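Local coordinates for protein adenylation domain (Streptomyces sp., PDB 5N9X) that is an adenylation domain of the AMP-binding (ANL) superfamily, with ATP and threonine bound, at residues T35-H38 against K43-Y46; D423-V426 against H431-E434; D437-V442 against A516-V521. One frame throughout, in Å; residues are numbered along the deposited sequence. Where two conformers were deposited one is given.

Interaction 1. Residues T35-H38 against K43-Y46; sequences TALH and KISY
The methyl group of Ala36 sits squarely over the centre of one face of the Tyr46 ring, a CH-pi contact in which CB of Ala36 is 3.6 Å from the ring centroid of Tyr46. A methyl is small enough to let the ring lie this close to the backbone, and CE2 of Tyr46 reaches CA of Ala36. The hydroxyl of Tyr46 is held beyond the hairpin by the carbonyl of Ala226. The second flat group, the His38 ring, has CE of Lys43 over one face, toward its rim, with CE of Lys43 3.5 Å from CE1 of His38. Lys43 gets there because its chain is extended beyond CG and runs side by side with His38; the CG of Lys43 also meets the methyl CG2 of Thr35 at 3.6 Å. ND1 of His38 is hydrogen-bonded to OE2 of Glu227, which would limit rotation of the ring.

These pairs decorate a beta hairpin, strand 35-39 with strand 42-45, interrupted by a classic bulge. Ala36 and Leu37 both face Ile44, whose carbonyl oxygen accepts from Ala36 N at 2.7 Å and Leu37 N at 3.1 Å. The bond from Ala36 is clearly bent, 138° at the hydrogen, whereas that from Leu37 is straighter. Ile44 N returns a bond to Leu37 O at 2.9 Å. On the face of Leu37 and Ile44, CD1 of Ile44 touches CB of Leu37, a meeting of branched aliphatics suited to a buried side. Past Ile44 the strand ends at Ser45, whose hydroxyl N-caps helix 46-62 by accepting from Leu48 N.

Interaction 2. Residues D423-V426 against H431-E434; sequences DLQV and HRIE
Val426 and Ile433 form an antiparallel hydrogen-bonded pair, with Ile433 N to Val426 O short and nearly straight at 2.6 Å and Val426 N to Ile433 O returning at 3.0 Å. Next to it, Gln425 and Glu434 make a non-hydrogen-bonded pair whose side chains rise from the same face and run side by side. NE2 of Gln425 donates to OE2 of Glu434 at 2.9 Å, almost linear at 171°, and meets the syn lone pair of that oxygen. The oxygen lies in the amide plane, yet the carboxylate plane stands nearly perpendicular to the amide. Gln425 extends with CG anti to its backbone N (chi1 172°), while Glu434 bends at chi2 to bring its carboxylate across.

In one of its two deposited conformers Arg432, two residues before Glu434 on the same strand, bends at chi3 and stacks its guanidinium on the amide, planes 27° apart, so the stack is tentative. There NE2 of Gln425 and NH1 of Arg432, 3.0 Å apart, are both donors and make no hydrogen bond. A glutamine suits this spot because its amide offers an N-H to the glutamate and perhaps a face to the arginine. On the other face beta-branched Val426 and Ile433 touch loosely, and pack against Leu435 and Val438 of helix 435-443, respectively. This is a two-stranded beta hairpin, polar on one face and apolar on the other, leading straight into that helix.

Interaction 3. Residues D437-V442 against A516-V521; sequences DVEAAV and ADRASV
Glu439 and Arg518 meet in a salt bridge that joins two helices, 435-443 and 518-528, in the C-terminal part of this ANL-family adenylation domain. The side chains approach from opposite directions, and a single oxygen does the work: OE2 of Glu439 accepts from NH1 of Arg518 at 2.9 Å along a nearly straight bond of 168°. A second, weak bond runs from NH2 of Arg518 to the same OE2 at 3.4 Å, so the terminal nitrogens of the guanidinium fork around one oxygen. The oxygen is at the guanidinium edge, near its plane, but NH1 lies 27° out of the carboxylate plane, on the syn side.

Long, flexible chains suit this place, because the backbones are far apart, with CA of Glu439 12.5 Å from CA of Arg518. Glu439 spans its share with a chain extended beyond CG; Arg518 bends at chi3 (69°) to turn its guanidinium toward the acid. Strand 450-457 supplies the next shell: the backbone N of Val453 also donates to OE2 of Glu439, and the carbonyl of Val453 takes a weak bond from NH2 of Arg518. This strand thus touches both partners, Arg518 only weakly, and the positive guanidinium probably favours the ionised form of this buried glutamate.

Farther out, Val438 packs on Val453, Ala441 on Leu493 and Val442 on Val489, seating the helix on strand 450-457 and helix 482-492. At the start of the other helix Asp517 occupies the N-cap position, where OD1 of Asp517 takes a weak bond from Ser520 N at 3.3 Å.

Interactions 2 and 3 lie on the same side of the chain's centre, with centres about 13 Å apart, and they touch: CD2 of Leu424 packs on NE of Arg518 at 3.7 Å, and strand 431-434 runs directly into helix 435-443. Interaction 1 lies on the opposite side, its centre about 49 Å from that of interaction 2. Interactions 1 and 2 are both antiparallel hairpins, but the first is mostly buried and relies on a bulge and CH-pi contacts, while the second is at the surface and adds an amide-to-carboxylate hydrogen bond between side chains. Interaction 3, partly buried, bridges two helices through charged side chains alone.

Interaction 1. Residues T35-H38 against K43-Y46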
loop_
_atom_site.group_PDB
_atom_site.type_symbol
_atom_site.label_atom_id
_atom_site.label_comp_id
_atom_site.label_asym_id
_atom_site.label_seq_id
_atom_site.Cartn_x
_atom_site.Cartn_y
_atom_site.Cartn_z
ATOM N N THR A 35 -24.285 -8.605 -4.130
ATOM C CA THR A 35 -23.709 -7.425 -4.779
ATOM C C THR A 35 -22.185 -7.483 -4.723
ATOM O O THR A 35 -21.598 -7.498 -3.636
ATOM C CB THR A 35 -24.190 -6.106 -4.105
ATOM O OG1 THR A 35 -25.626 -6.050 -4.079
ATOM C CG2 THR A 35 -23.672 -4.886 -4.856
ATOM N N ALA A 36 -21.536 -7.511 -5.881
ATOM C CA ALA A 36 -20.087 -7.496 -5.910
ATOM C C ALA A 36 -19.560 -6.051 -5.843
ATOM O O ALA A 36 -18.628 -5.749 -5.087
ATOM C CB ALA A 36 -19.577 -8.206 -7.156
ATOM N N LEU A 37 -20.154 -5.165 -6.643
ATOM C CA LEU A 37 -19.710 -3.780 -6.697
ATOM C C LEU A 37 -20.843 -2.841 -6.354
ATOM O O LEU A 37 -21.978 -3.035 -6.804
ATOM C CB LEU A 37 -19.147 -3.424 -8.081
ATOM C CG LEU A 37 -18.051 -4.307 -8.692
ATOM C CD1 LEU A 37 -17.672 -3.777 -10.056
ATOM C CD2 LEU A 37 -16.815 -4.410 -7.796
ATOM N N HIS A 38 -20.514 -1.825 -5.558
ATOM C CA HIS A 38 -21.450 -0.770 -5.182
ATOM C C HIS A 38 -20.820 0.589 -5.477
ATOM O O HIS A 38 -19.910 1.021 -4.771
ATOM C CB HIS A 38 -21.810 -0.876 -3.700
ATOM C CG HIS A 38 -23.045 -0.121 -3.313
ATOM N ND1 HIS A 38 -23.601 -0.216 -2.054
ATOM C CD2 HIS A 38 -23.842 0.712 -4.017
ATOM C CE1 HIS A 38 -24.679 0.546 -1.997
ATOM N NE2 HIS A 38 -24.850 1.120 -3.170
ATOM N N LYS A 43 -25.402 -0.941 -8.311
ATOM C CA LYS A 43 -25.023 -2.231 -7.768
ATOM C C LYS A 43 -24.878 -3.247 -8.865
ATOM O O LYS A 43 -25.788 -3.440 -9.668
ATOM C CB LYS A 43 -26.041 -2.725 -6.741
ATOM C CG LYS A 43 -25.859 -2.102 -5.368
ATOM C CD LYS A 43 -27.067 -2.350 -4.477
ATOM C CE LYS A 43 -26.702 -2.125 -3.020
ATOM N NZ LYS A 43 -27.912 -1.930 -2.179
ATOM N N ILE A 44 -23.724 -3.897 -8.904
ATOM C CA ILE A 44 -23.553 -5.020 -9.798
ATOM C C ILE A 44 -23.436 -6.300 -8.982
ATOM O O ILE A 44 -22.649 -6.390 -8.021
ATOM C CB ILE A 44 -22.319 -4.867 -10.703
ATOM C CG1 ILE A 44 -22.338 -3.514 -11.400
ATOM C CG2 ILE A 44 -22.279 -5.961 -11.715
ATOM C CD1 ILE A 44 -21.537 -2.462 -10.697
ATOM N N SER A 45 -24.245 -7.276 -9.383
ATOM C CA SER A 45 -24.223 -8.619 -8.836
ATOM C C SER A 45 -22.987 -9.398 -9.262
ATOM O O SER A 45 -22.462 -9.196 -10.361
ATOM C CB SER A 45 -25.477 -9.376 -9.270
ATOM O OG SER A 45 -25.309 -9.921 -10.560
ATOM N N TYR A 46 -22.538 -10.287 -8.383
ATOM C CA TYR A 46 -21.475 -11.230 -8.694
ATOM C C TYR A 46 -21.731 -11.927 -10.029
ATOM O O TYR A 46 -20.893 -11.864 -10.925
ATOM C CB TYR A 46 -21.338 -12.252 -7.572
ATOM C CG TYR A 46 -20.372 -11.830 -6.492
ATOM C CD1 TYR A 46 -19.013 -12.125 -6.589
ATOM C CD2 TYR A 46 -20.820 -11.133 -5.372
ATOM C CE1 TYR A 46 -18.135 -11.733 -5.597
ATOM C CE2 TYR A 46 -19.961 -10.738 -4.386
ATOM C CZ TYR A 46 -18.618 -11.037 -4.491
ATOM O OH TYR A 46 -17.751 -10.641 -3.491
#

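Interaction 2. Residues D423-V426 against H431-E434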
loop_
_atom_site.group_PDB
_atom_site.type_symbol
_atom_site.label_atom_id
_atom_site.label_comp_id
_atom_site.label_asym_id
_atom_site.label_seq_id
_atom_site.Cartn_x
_atom_site.Cartn_y
_atom_site.Cartn_z
ATOM N N ASP A 423 17.559 2.842 5.106
ATOM C CA ASP A 423 17.599 4.034 4.251
ATOM C C ASP A 423 17.750 5.339 5.055
ATOM O O ASP A 423 18.471 6.244 4.655
ATOM C CB ASP A 423 16.309 4.117 3.411
ATOM C CG ASP A 423 16.485 3.603 1.978
ATOM O OD1 ASP A 423 17.541 2.994 1.670
ATOM O OD2 ASP A 423 15.540 3.782 1.167
ATOM N N LEU A 424 17.058 5.433 6.184
ATOM C CA LEU A 424 16.914 6.706 6.892
ATOM C C LEU A 424 17.808 6.782 8.124
ATOM O O LEU A 424 17.868 7.793 8.811
ATOM C CB LEU A 424 15.448 6.937 7.281
ATOM C CG LEU A 424 14.459 6.981 6.102
ATOM C CD1 LEU A 424 13.023 7.290 6.561
ATOM C CD2 LEU A 424 14.916 7.975 5.053
ATOM N N GLN A 425 18.506 5.696 8.396
ATOM C CA GLN A 425 19.568 5.717 9.378
ATOM C C GLN A 425 20.850 6.078 8.613
ATOM O O GLN A 425 21.486 5.215 8.013
ATOM C CB GLN A 425 19.639 4.369 10.095
ATOM C CG GLN A 425 20.813 4.148 11.041
ATOM C CD GLN A 425 20.806 2.728 11.600
ATOM O OE1 GLN A 425 21.251 1.787 10.941
ATOM N NE2 GLN A 425 20.266 2.566 12.806
ATOM N N VAL A 426 21.182 7.373 8.607
ATOM C CA VAL A 426 22.290 7.931 7.825
ATOM C C VAL A 426 23.388 8.519 8.722
ATOM O O VAL A 426 23.167 8.754 9.917
ATOM C CB VAL A 426 21.792 9.047 6.860
ATOM C CG1 VAL A 426 20.525 8.600 6.119
ATOM C CG2 VAL A 426 21.536 10.346 7.616
ATOM N N HIS A 431 28.516 11.734 13.037
ATOM C CA HIS A 431 27.359 11.276 13.794
ATOM C C HIS A 431 26.408 10.429 12.970
ATOM O O HIS A 431 26.270 10.618 11.766
ATOM C CB HIS A 431 26.565 12.450 14.349
ATOM C CG HIS A 431 27.351 13.382 15.217
ATOM N ND1 HIS A 431 27.621 13.111 16.544
ATOM C CD2 HIS A 431 27.859 14.615 14.977
ATOM C CE1 HIS A 431 28.290 14.120 17.069
ATOM N NE2 HIS A 431 28.448 15.046 16.141
ATOM N N ARG A 432 25.719 9.510 13.645
ATOM C CA ARG A 432 24.642 8.706 13.044
ATOM C C ARG A 432 23.287 9.322 13.359
ATOM O O ARG A 432 22.990 9.589 14.529
ATOM C CB ARG A 432 24.653 7.271 13.551
ATOM C CG ARG A 432 23.501 6.438 13.019
ATOM C CD ARG A 432 23.313 5.144 13.787
ATOM N NE ARG A 432 24.089 4.047 13.220
ATOM C CZ ARG A 432 23.865 2.766 13.491
ATOM N NH1 ARG A 432 22.884 2.424 14.314
ATOM N NH2 ARG A 432 24.617 1.827 12.937
ATOM N N ILE A 433 22.484 9.565 12.327
ATOM C CA ILE A 433 21.199 10.206 12.508
ATOM C C ILE A 433 20.055 9.312 12.060
ATOM O O ILE A 433 20.036 8.806 10.929
ATOM C CB ILE A 433 21.135 11.541 11.752
ATOM C CG1 ILE A 433 22.228 12.487 12.256
ATOM C CG2 ILE A 433 19.770 12.188 11.917
ATOM C CD1 ILE A 433 22.635 13.576 11.283
ATOM N N GLU A 434 19.121 9.116 12.981
ATOM C CA GLU A 434 17.818 8.561 12.671
ATOM C C GLU A 434 16.921 9.663 12.134
ATOM O O GLU A 434 16.317 10.384 12.930
ATOM C CB GLU A 434 17.195 7.949 13.919
ATOM C CG GLU A 434 18.126 7.011 14.632
ATOM C CD GLU A 434 18.247 5.690 13.925
ATOM O OE1 GLU A 434 17.267 5.290 13.258
ATOM O OE2 GLU A 434 19.320 5.056 14.032
#

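Interaction 3. Residues D437-V442 against A516-V521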
loop_
_atom_site.group_PDB
_atom_site.type_symbol
_atom_site.label_atom_id
_atom_site.label_comp_id
_atom_site.label_asym_id
_atom_site.label_seq_id
_atom_site.Cartn_x
_atom_site.Cartn_y
_atom_site.Cartn_z
ATOM N N ASP A 437 13.531 9.816 13.677
ATOM C CA ASP A 437 13.453 10.407 15.030
ATOM C C ASP A 437 13.377 11.933 15.034
ATOM O O ASP A 437 12.683 12.532 15.868
ATOM C CB ASP A 437 14.658 10.000 15.874
ATOM C CG ASP A 437 14.652 8.531 16.250
ATOM O OD1 ASP A 437 13.756 7.776 15.796
ATOM O OD2 ASP A 437 15.585 8.128 16.985
ATOM N N VAL A 438 14.111 12.566 14.125
ATOM C CA VAL A 438 14.048 14.022 13.981
ATOM C C VAL A 438 12.647 14.426 13.580
ATOM O O VAL A 438 12.087 15.419 14.069
ATOM C CB VAL A 438 15.014 14.546 12.913
ATOM C CG1 VAL A 438 15.246 16.027 13.114
ATOM C CG2 VAL A 438 16.308 13.749 12.940
ATOM N N GLU A 439 12.107 13.634 12.664
ATOM C CA GLU A 439 10.805 13.877 12.091
ATOM C C GLU A 439 9.788 13.873 13.225
ATOM O O GLU A 439 9.013 14.812 13.366
ATOM C CB GLU A 439 10.474 12.806 11.038
ATOM C CG GLU A 439 10.751 13.174 9.585
ATOM C CD GLU A 439 10.886 11.929 8.683
ATOM O OE1 GLU A 439 10.137 10.935 8.890
ATOM O OE2 GLU A 439 11.747 11.944 7.770
ATOM N N ALA A 440 9.805 12.817 14.032
ATOM C CA ALA A 440 8.876 12.700 15.149
ATOM C C ALA A 440 9.064 13.850 16.124
ATOM O O ALA A 440 8.084 14.390 16.632
ATOM C CB ALA A 440 9.047 11.367 15.866
ATOM N N ALA A 441 10.313 14.231 16.374
ATOM C CA ALA A 441 10.584 15.354 17.266
ATOM C C ALA A 441 9.977 16.653 16.722
ATOM O O ALA A 441 9.469 17.470 17.492
ATOM C CB ALA A 441 12.082 15.518 17.497
ATOM N N VAL A 442 10.044 16.860 15.412
ATOM C CA VAL A 442 9.411 18.027 14.831
ATOM C C VAL A 442 7.888 17.898 14.965
ATOM O O VAL A 442 7.216 18.843 15.370
ATOM C CB VAL A 442 9.831 18.224 13.349
ATOM C CG1 VAL A 442 8.940 19.256 12.665
ATOM C CG2 VAL A 442 11.304 18.659 13.262
ATOM N N ALA A 516 4.161 10.429 1.788
ATOM C CA ALA A 516 5.010 11.576 1.478
ATOM C C ALA A 516 6.094 11.197 0.475
ATOM O O ALA A 516 6.862 10.260 0.699
ATOM C CB ALA A 516 5.636 12.120 2.744
ATOM N N ASP A 517 6.146 11.925 -0.633
ATOM C CA ASP A 517 7.149 11.690 -1.664
ATOM C C ASP A 517 8.408 12.452 -1.257
ATOM O O ASP A 517 8.448 13.683 -1.330
ATOM C CB ASP A 517 6.608 12.144 -3.027
ATOM C CG ASP A 517 7.550 11.834 -4.206
ATOM O OD1 ASP A 517 8.716 11.392 -4.008
ATOM O OD2 ASP A 517 7.077 12.035 -5.353
ATOM N N ARG A 518 9.415 11.716 -0.801
ATOM C CA ARG A 518 10.648 12.288 -0.262
ATOM C C ARG A 518 11.500 12.970 -1.360
ATOM O O ARG A 518 11.982 14.111 -1.174
ATOM C CB ARG A 518 11.466 11.204 0.479
ATOM C CG ARG A 518 10.739 10.554 1.705
ATOM C CD ARG A 518 11.643 9.587 2.536
ATOM N NE ARG A 518 12.704 10.308 3.247
ATOM C CZ ARG A 518 12.608 10.823 4.475
ATOM N NH1 ARG A 518 11.518 10.658 5.212
ATOM N NH2 ARG A 518 13.642 11.473 4.991
ATOM N N ALA A 519 11.671 12.286 -2.494
ATOM C CA ALA A 519 12.367 12.861 -3.661
ATOM C C ALA A 519 11.693 14.142 -4.171
ATOM O O ALA A 519 12.363 15.051 -4.659
ATOM C CB ALA A 519 12.452 11.840 -4.785
ATOM N N SER A 520 10.368 14.207 -4.066
ATOM C CA SER A 520 9.613 15.436 -4.357
ATOM C C SER A 520 9.784 16.566 -3.336
ATOM O O SER A 520 9.561 17.734 -3.625
ATOM C CB SER A 520 8.127 15.113 -4.462
ATOM O OG SER A 520 7.418 16.156 -5.075
ATOM N N VAL A 521 10.120 16.234 -2.112
ATOM C CA VAL A 521 10.237 17.307 -1.147
ATOM C C VAL A 521 11.607 17.952 -1.341
ATOM O O VAL A 521 11.729 19.170 -1.382
ATOM C CB VAL A 521 10.028 16.801 0.306
ATOM C CG1 VAL A 521 10.485 17.831 1.288
ATOM C CG2 VAL A 521 8.566 16.494 0.532
#